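Local coordinates for protein 1-Cys peroxiredoxin (Vibrio vulnificus MO6-24/O, PDB 5K1G) that is a 1-Cys peroxiredoxin, a thioredoxin-fold oxidoreductase that probably reduces peroxides and is also implicated in scavenging nitric oxide, at residues V36-P41 / E50-G55; I71-V76 / E92-L97; K106-E111 / Y125-D130. All coordinates share one frame; numbering follows the deposited sequence.

Overall arrangement
All three contacts are buried and share one mixed sheet of the thioredoxin-like fold. Contact 1 packs helix 46-58 against strand 34-40. Contact 2 joins strands 70-75 and 95-98 within the sheet. Contact 3 sets the end of helix 103-108 and the turn after it against strand 120-130. Strand 34-40 is central: it runs parallel to 70-75 on one side and antiparallel to 120-130 on the other. Val-36 and Phe-38 bond to Ala-72, while Leu-37 and Ala-39 bond to Met-127 and Tyr-125. The chemistry differs with place. Contact 2 is mainly backbone hydrogen bonding, contact 1 is aromatic packing round a polar histidine, and contact 3 is apolar side-chain packing.

Contact 1: residues V36-P41 / E50-G55; sequences VLFAVP and EAHLPG
His-52 and Phe-38 bury the largest areas here, and their rings meet between helix 46-58 and strand 34-40. The planes stand at 49° with the centroids 4.9 Å apart. Phe-38 CD2 sits over the centre of one imidazole face and lies 3.7 Å from His-52 NE2. His-52 CG is roughly anti to its own N (chi1 -153°), which carries the ring out to the strand. Val-40 CG1 comes within 3.4 Å of His-52 ND1. Ala-39 O lies near the plane of the ring, at its edge, 3.6 Å from His-52 CE1. Leu-53 extends the apolar part: its CD1 meets the edge of the Phe-38 ring, 3.7 Å from CZ. Tyr-56, about one turn beyond His-52 and Leu-53 on the helix, stacks on Phe-38. Pro-41, next to Val-40, is probably the first residue of the family's active-site motif. No hydrogen bond crosses the contact. The imidazole nitrogens bond instead to Arg-124 (ND1) and Ser-148 O (NE2), which implies a ring fixed in its rotation by polar partners while Phe-38 and Val-40 supply apolar contacts.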
# COMPACT_ATOMS: atom_id res chain seq x y z
N VAL A 36 -16.62 16.70 2.86
CA VAL A 36 -15.52 16.92 1.93
C VAL A 36 -14.72 15.63 1.87
O VAL A 36 -14.19 15.16 2.88
CB VAL A 36 -14.64 18.10 2.37
CG1 VAL A 36 -13.33 18.10 1.58
CG2 VAL A 36 -15.38 19.41 2.16
N LEU A 37 -14.64 15.04 0.67
CA LEU A 37 -13.88 13.82 0.44
C LEU A 37 -12.83 14.12 -0.61
O LEU A 37 -13.16 14.58 -1.71
CB LEU A 37 -14.80 12.69 -0.03
CG LEU A 37 -14.08 11.42 -0.53
CD1 LEU A 37 -13.37 10.71 0.61
CD2 LEU A 37 -15.05 10.49 -1.22
N PHE A 38 -11.56 13.87 -0.28
CA PHE A 38 -10.48 14.01 -1.25
C PHE A 38 -9.74 12.69 -1.36
O PHE A 38 -9.59 11.96 -0.37
CB PHE A 38 -9.52 15.16 -0.89
CG PHE A 38 -8.70 14.93 0.35
CD1 PHE A 38 -9.22 15.21 1.61
CD2 PHE A 38 -7.39 14.49 0.27
CE1 PHE A 38 -8.46 15.02 2.75
CE2 PHE A 38 -6.62 14.29 1.41
CZ PHE A 38 -7.16 14.56 2.65
N ALA A 39 -9.31 12.36 -2.57
CA ALA A 39 -8.66 11.10 -2.85
C ALA A 39 -7.22 11.32 -3.27
O ALA A 39 -6.91 12.28 -3.99
CB ALA A 39 -9.40 10.33 -3.95
N VAL A 40 -6.34 10.43 -2.83
CA VAL A 40 -4.92 10.51 -3.15
C VAL A 40 -4.49 9.24 -3.88
O VAL A 40 -5.13 8.19 -3.71
CB VAL A 40 -4.09 10.73 -1.88
CG1 VAL A 40 -4.43 12.09 -1.26
CG2 VAL A 40 -4.33 9.61 -0.88
N PRO A 41 -3.46 9.29 -4.72
CA PRO A 41 -3.00 8.06 -5.39
C PRO A 41 -2.36 7.07 -4.44
O PRO A 41 -2.38 5.86 -4.72
CB PRO A 41 -2.00 8.57 -6.43
CG PRO A 41 -2.36 10.02 -6.63
CD PRO A 41 -2.83 10.50 -5.29
N GLU A 50 3.12 15.58 1.67
CA GLU A 50 3.71 16.89 1.89
C GLU A 50 2.82 18.05 1.48
O GLU A 50 3.09 19.18 1.90
CB GLU A 50 5.05 17.01 1.15
CG GLU A 50 6.08 15.96 1.55
CD GLU A 50 6.39 15.97 3.04
OE1 GLU A 50 6.39 14.89 3.65
OE2 GLU A 50 6.62 17.07 3.59
N ALA A 51 1.78 17.81 0.68
CA ALA A 51 0.95 18.91 0.21
C ALA A 51 -0.54 18.64 0.41
O ALA A 51 -1.23 19.43 1.06
CB ALA A 51 1.23 19.20 -1.26
N HIS A 52 -1.04 17.53 -0.14
CA HIS A 52 -2.48 17.31 -0.21
C HIS A 52 -3.10 17.12 1.17
O HIS A 52 -3.91 17.94 1.61
CB HIS A 52 -2.80 16.11 -1.10
CG HIS A 52 -4.16 16.18 -1.73
ND1 HIS A 52 -4.63 15.23 -2.60
CD2 HIS A 52 -5.15 17.11 -1.61
CE1 HIS A 52 -5.85 15.56 -3.00
NE2 HIS A 52 -6.18 16.69 -2.41
N LEU A 53 -2.73 16.03 1.86
CA LEU A 53 -3.25 15.79 3.20
C LEU A 53 -2.92 16.92 4.18
O LEU A 53 -3.82 17.34 4.92
CB LEU A 53 -2.76 14.44 3.72
CG LEU A 53 -3.13 14.05 5.15
CD1 LEU A 53 -4.64 13.99 5.34
CD2 LEU A 53 -2.48 12.73 5.53
N PRO A 54 -1.68 17.43 4.24
CA PRO A 54 -1.42 18.55 5.17
C PRO A 54 -2.30 19.76 4.93
O PRO A 54 -2.67 20.45 5.88
CB PRO A 54 0.06 18.87 4.93
CG PRO A 54 0.64 17.60 4.44
CD PRO A 54 -0.43 16.97 3.60
N GLY A 55 -2.65 20.04 3.67
CA GLY A 55 -3.50 21.18 3.38
C GLY A 55 -4.87 21.07 4.03
O GLY A 55 -5.43 22.07 4.48

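Contact 2: residues I71-V76 / E92-L97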
# COMPACT_ATOMS: atom_id res chain seq x y z
N ILE A 71 -14.58 15.65 7.12
CA ILE A 71 -13.53 15.63 6.10
C ILE A 71 -12.96 14.22 6.06
O ILE A 71 -12.57 13.68 7.10
CB ILE A 71 -12.43 16.67 6.38
CG1 ILE A 71 -13.04 18.05 6.61
CG2 ILE A 71 -11.44 16.71 5.23
CD1 ILE A 71 -12.05 19.07 7.12
N ALA A 72 -12.91 13.63 4.87
CA ALA A 72 -12.47 12.26 4.71
C ALA A 72 -11.47 12.17 3.56
O ALA A 72 -11.62 12.85 2.54
CB ALA A 72 -13.65 11.32 4.44
N SER A 73 -10.47 11.32 3.74
CA SER A 73 -9.51 10.99 2.69
C SER A 73 -9.65 9.51 2.34
O SER A 73 -9.76 8.66 3.23
CB SER A 73 -8.07 11.29 3.12
OG SER A 73 -7.59 10.31 4.02
N VAL A 74 -9.65 9.22 1.04
CA VAL A 74 -9.72 7.84 0.57
C VAL A 74 -8.50 7.58 -0.31
O VAL A 74 -8.00 8.48 -0.99
CB VAL A 74 -11.04 7.56 -0.19
CG1 VAL A 74 -11.15 8.43 -1.43
CG2 VAL A 74 -11.15 6.08 -0.54
N SER A 75 -8.01 6.35 -0.26
CA SER A 75 -6.91 5.94 -1.11
C SER A 75 -7.05 4.46 -1.41
O SER A 75 -7.65 3.70 -0.63
CB SER A 75 -5.55 6.22 -0.46
OG SER A 75 -4.49 5.91 -1.35
N VAL A 76 -6.50 4.05 -2.55
CA VAL A 76 -6.40 2.63 -2.85
C VAL A 76 -5.20 2.10 -2.08
O VAL A 76 -4.11 1.91 -2.63
CB VAL A 76 -6.29 2.36 -4.36
CG1 VAL A 76 -6.23 0.87 -4.64
CG2 VAL A 76 -7.47 2.98 -5.08
N GLU A 92 -5.65 13.73 12.92
CA GLU A 92 -6.74 13.38 13.83
C GLU A 92 -8.08 13.92 13.34
O GLU A 92 -9.12 13.28 13.53
CB GLU A 92 -6.43 13.90 15.23
CG GLU A 92 -5.53 12.99 16.06
CD GLU A 92 -4.12 12.88 15.50
OE1 GLU A 92 -3.50 13.94 15.27
OE2 GLU A 92 -3.64 11.75 15.29
N GLU A 93 -8.07 15.09 12.70
CA GLU A 93 -9.30 15.69 12.20
C GLU A 93 -9.80 15.03 10.91
O GLU A 93 -10.92 15.33 10.49
CB GLU A 93 -9.10 17.18 11.95
CG GLU A 93 -8.53 17.94 13.13
CD GLU A 93 -7.99 19.31 12.74
OE1 GLU A 93 -8.65 20.32 13.05
OE2 GLU A 93 -6.91 19.37 12.11
N ILE A 94 -9.02 14.15 10.30
CA ILE A 94 -9.33 13.58 9.00
C ILE A 94 -9.69 12.11 9.17
O ILE A 94 -8.98 11.36 9.86
CB ILE A 94 -8.16 13.74 8.02
CG1 ILE A 94 -7.64 15.17 8.04
CG2 ILE A 94 -8.58 13.33 6.61
CD1 ILE A 94 -8.68 16.21 7.67
N LEU A 95 -10.79 11.69 8.54
CA LEU A 95 -11.20 10.29 8.52
C LEU A 95 -10.53 9.62 7.33
O LEU A 95 -10.82 9.95 6.17
CB LEU A 95 -12.72 10.18 8.44
CG LEU A 95 -13.30 8.77 8.41
CD1 LEU A 95 -13.00 8.05 9.71
CD2 LEU A 95 -14.80 8.80 8.15
N MET A 96 -9.64 8.67 7.60
CA MET A 96 -8.92 7.95 6.55
C MET A 96 -9.69 6.69 6.18
O MET A 96 -9.94 5.84 7.04
CB MET A 96 -7.50 7.60 7.00
CG MET A 96 -6.91 8.56 8.02
SD MET A 96 -6.33 10.11 7.31
CE MET A 96 -4.80 9.57 6.54
N LEU A 97 -10.07 6.57 4.91
CA LEU A 97 -10.83 5.43 4.42
C LEU A 97 -10.00 4.65 3.41
O LEU A 97 -9.26 5.24 2.61
CB LEU A 97 -12.14 5.90 3.78
CG LEU A 97 -13.05 6.68 4.73
CD1 LEU A 97 -14.18 7.37 3.96
CD2 LEU A 97 -13.62 5.77 5.81
O HOH W 1 -13.55 15.26 9.79
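Ile-71 to Ser-75 and Leu-95 to Leu-97 pair as parallel strands, with the segment axes 4.6 Å apart at their closest and 24° from parallel. Leu-95 N gives a nearly straight bond to Ile-71 O at 3.0 Å. Ser-73 is bonded through both its N and its O: the N bonds Leu-95 O at 2.8 Å and the O takes Leu-97 N at 2.7 Å. The bond from Ser-75 N to Leu-97 O is weak. Before the ladder starts, a water accepts from Ile-71 N and donates to Glu-93 O, bridging the two segments. Ile-71 CG2 and Ile-94 CD1 touch at 3.7 Å. Ala-72, Val-74, Leu-95 and Leu-97 share one face of the sheet, where Leu-97 CD1 reaches Ala-72 CB at 4.0 Å. Ser-73 and Met-96 share the other. The Met-96 chain bends at chi2 and chi3, and its SD lies 3.5 Å from Ser-73 OG. That hydroxyl is buried with no partner in the model. The strands are the two arms of a beta-alpha-beta crossover. Its helix 79-89 packs Met-82 on both Ser-73 and Met-96, helix 46-58 packs Leu-53 on Met-96 and Tyr-56 on Ile-71, and strand 34-40 bonds the far edge of 70-75.

Contact 3: residues K106-E111 / Y125-D130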
# COMPACT_ATOMS: atom_id res chain seq x y z
N LYS A 106 -13.17 2.29 -8.74
CA LYS A 106 -13.61 1.83 -10.05
C LYS A 106 -15.10 2.09 -10.25
O LYS A 106 -15.53 2.41 -11.36
CB LYS A 106 -13.29 0.34 -10.23
CG LYS A 106 -11.82 0.06 -10.50
CD LYS A 106 -11.59 -1.37 -10.97
CE LYS A 106 -11.86 -2.38 -9.87
NZ LYS A 106 -11.36 -3.74 -10.23
N ALA A 107 -15.90 1.95 -9.19
CA ALA A 107 -17.33 2.25 -9.29
C ALA A 107 -17.56 3.72 -9.60
O ALA A 107 -18.61 4.08 -10.16
CB ALA A 107 -18.04 1.86 -8.00
N LEU A 108 -16.62 4.59 -9.23
CA LEU A 108 -16.68 6.00 -9.59
C LEU A 108 -16.14 6.29 -10.98
O LEU A 108 -16.33 7.40 -11.49
CB LEU A 108 -15.90 6.84 -8.58
CG LEU A 108 -16.40 6.86 -7.14
CD1 LEU A 108 -15.44 7.64 -6.27
CD2 LEU A 108 -17.79 7.46 -7.08
N GLY A 109 -15.47 5.33 -11.61
CA GLY A 109 -14.78 5.60 -12.85
C GLY A 109 -13.59 6.52 -12.69
O GLY A 109 -13.21 7.19 -13.65
N LEU A 110 -13.00 6.57 -11.50
CA LEU A 110 -11.91 7.48 -11.21
C LEU A 110 -10.60 6.75 -10.92
O LEU A 110 -9.72 7.30 -10.26
CB LEU A 110 -12.29 8.40 -10.04
CG LEU A 110 -13.31 9.47 -10.44
CD1 LEU A 110 -13.84 10.20 -9.22
CD2 LEU A 110 -12.66 10.44 -11.42
N GLU A 111 -10.46 5.52 -11.41
CA GLU A 111 -9.21 4.80 -11.25
C GLU A 111 -8.20 5.26 -12.30
O GLU A 111 -8.54 5.90 -13.30
CB GLU A 111 -9.43 3.29 -11.36
CG GLU A 111 -9.69 2.79 -12.77
CD GLU A 111 -11.15 2.87 -13.18
OE1 GLU A 111 -11.89 3.73 -12.65
OE2 GLU A 111 -11.57 2.05 -14.03
N TYR A 125 -8.62 13.63 -6.65
CA TYR A 125 -9.82 14.44 -6.78
C TYR A 125 -10.29 14.89 -5.41
O TYR A 125 -9.77 14.46 -4.37
CB TYR A 125 -10.95 13.68 -7.51
CG TYR A 125 -11.48 12.46 -6.79
CD1 TYR A 125 -12.43 12.58 -5.78
CD2 TYR A 125 -11.06 11.18 -7.14
CE1 TYR A 125 -12.93 11.47 -5.12
CE2 TYR A 125 -11.55 10.06 -6.49
CZ TYR A 125 -12.48 10.21 -5.48
OH TYR A 125 -12.98 9.11 -4.83
N ALA A 126 -11.27 15.79 -5.42
CA ALA A 126 -11.93 16.25 -4.21
C ALA A 126 -13.40 16.49 -4.51
O ALA A 126 -13.74 17.03 -5.57
CB ALA A 126 -11.29 17.53 -3.66
N MET A 127 -14.27 16.07 -3.60
CA MET A 127 -15.71 16.27 -3.76
C MET A 127 -16.28 16.97 -2.55
O MET A 127 -15.75 16.89 -1.44
CB MET A 127 -16.49 14.96 -3.95
CG MET A 127 -15.84 13.88 -4.77
SD MET A 127 -16.88 12.40 -4.66
CE MET A 127 -16.40 11.54 -6.15
N ILE A 128 -17.40 17.65 -2.78
CA ILE A 128 -18.31 18.08 -1.72
C ILE A 128 -19.57 17.25 -1.88
O ILE A 128 -20.21 17.27 -2.94
CB ILE A 128 -18.61 19.59 -1.80
CG1 ILE A 128 -17.32 20.39 -1.59
CG2 ILE A 128 -19.65 19.97 -0.76
CD1 ILE A 128 -17.49 21.88 -1.81
N ILE A 129 -19.93 16.51 -0.83
CA ILE A 129 -21.04 15.57 -0.87
C ILE A 129 -22.07 16.03 0.14
O ILE A 129 -21.78 16.09 1.35
CB ILE A 129 -20.58 14.13 -0.59
CG1 ILE A 129 -19.34 13.79 -1.42
CG2 ILE A 129 -21.69 13.15 -0.89
CD1 ILE A 129 -18.66 12.50 -1.01
N ASP A 130 -23.27 16.35 -0.33
CA ASP A 130 -24.37 16.80 0.52
C ASP A 130 -25.42 15.70 0.58
O ASP A 130 -26.11 15.44 -0.41
CB ASP A 130 -24.97 18.10 -0.02
CG ASP A 130 -24.18 19.32 0.40
OD1 ASP A 130 -23.86 19.44 1.60
OD2 ASP A 130 -23.87 20.16 -0.47
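Leu-108, in the last turn of helix 103-108, is the first residue of 106-111 to reach strand 120-130. Its CG lies anti to the carbonyl carbon and the chain then runs straight on (chi2 175°), which thrusts CD1 at the phenol of Tyr-125. CD1 is 3.2 Å from Tyr-125 OH, a tight approach made obliquely to the ring, with the two side chains at about a right angle. The same methyl also meets Met-127 CE at 4.0 Å. Gly-109 then ends the helix. It has a positive phi (68°), and its N bonds back to Lys-106 O at 2.9 Å as part of a Schellman motif. After this turn the chain leads into the short strand 111-113, which runs antiparallel to 120-130 in the mixed sheet of the thioredoxin-like fold. Beyond the turn, Leu-110 points at the strand as Leu-108 does. Its CD1 makes a CH-pi contact over one face of the Tyr-125 ring, 3.8 Å from the centroid and 21° off the normal. The nearest ring atoms are CE2 and CD2, so the methyl sits offset toward that rim. The same CD1 is 4.2 Å from Met-127 CE, the end of an extended side chain that meets both leucines. Val-139 of strand 133-139 touches Leu-110 and Tyr-125 as well, while Ile-2 and Pro-9 pack on Leu-108.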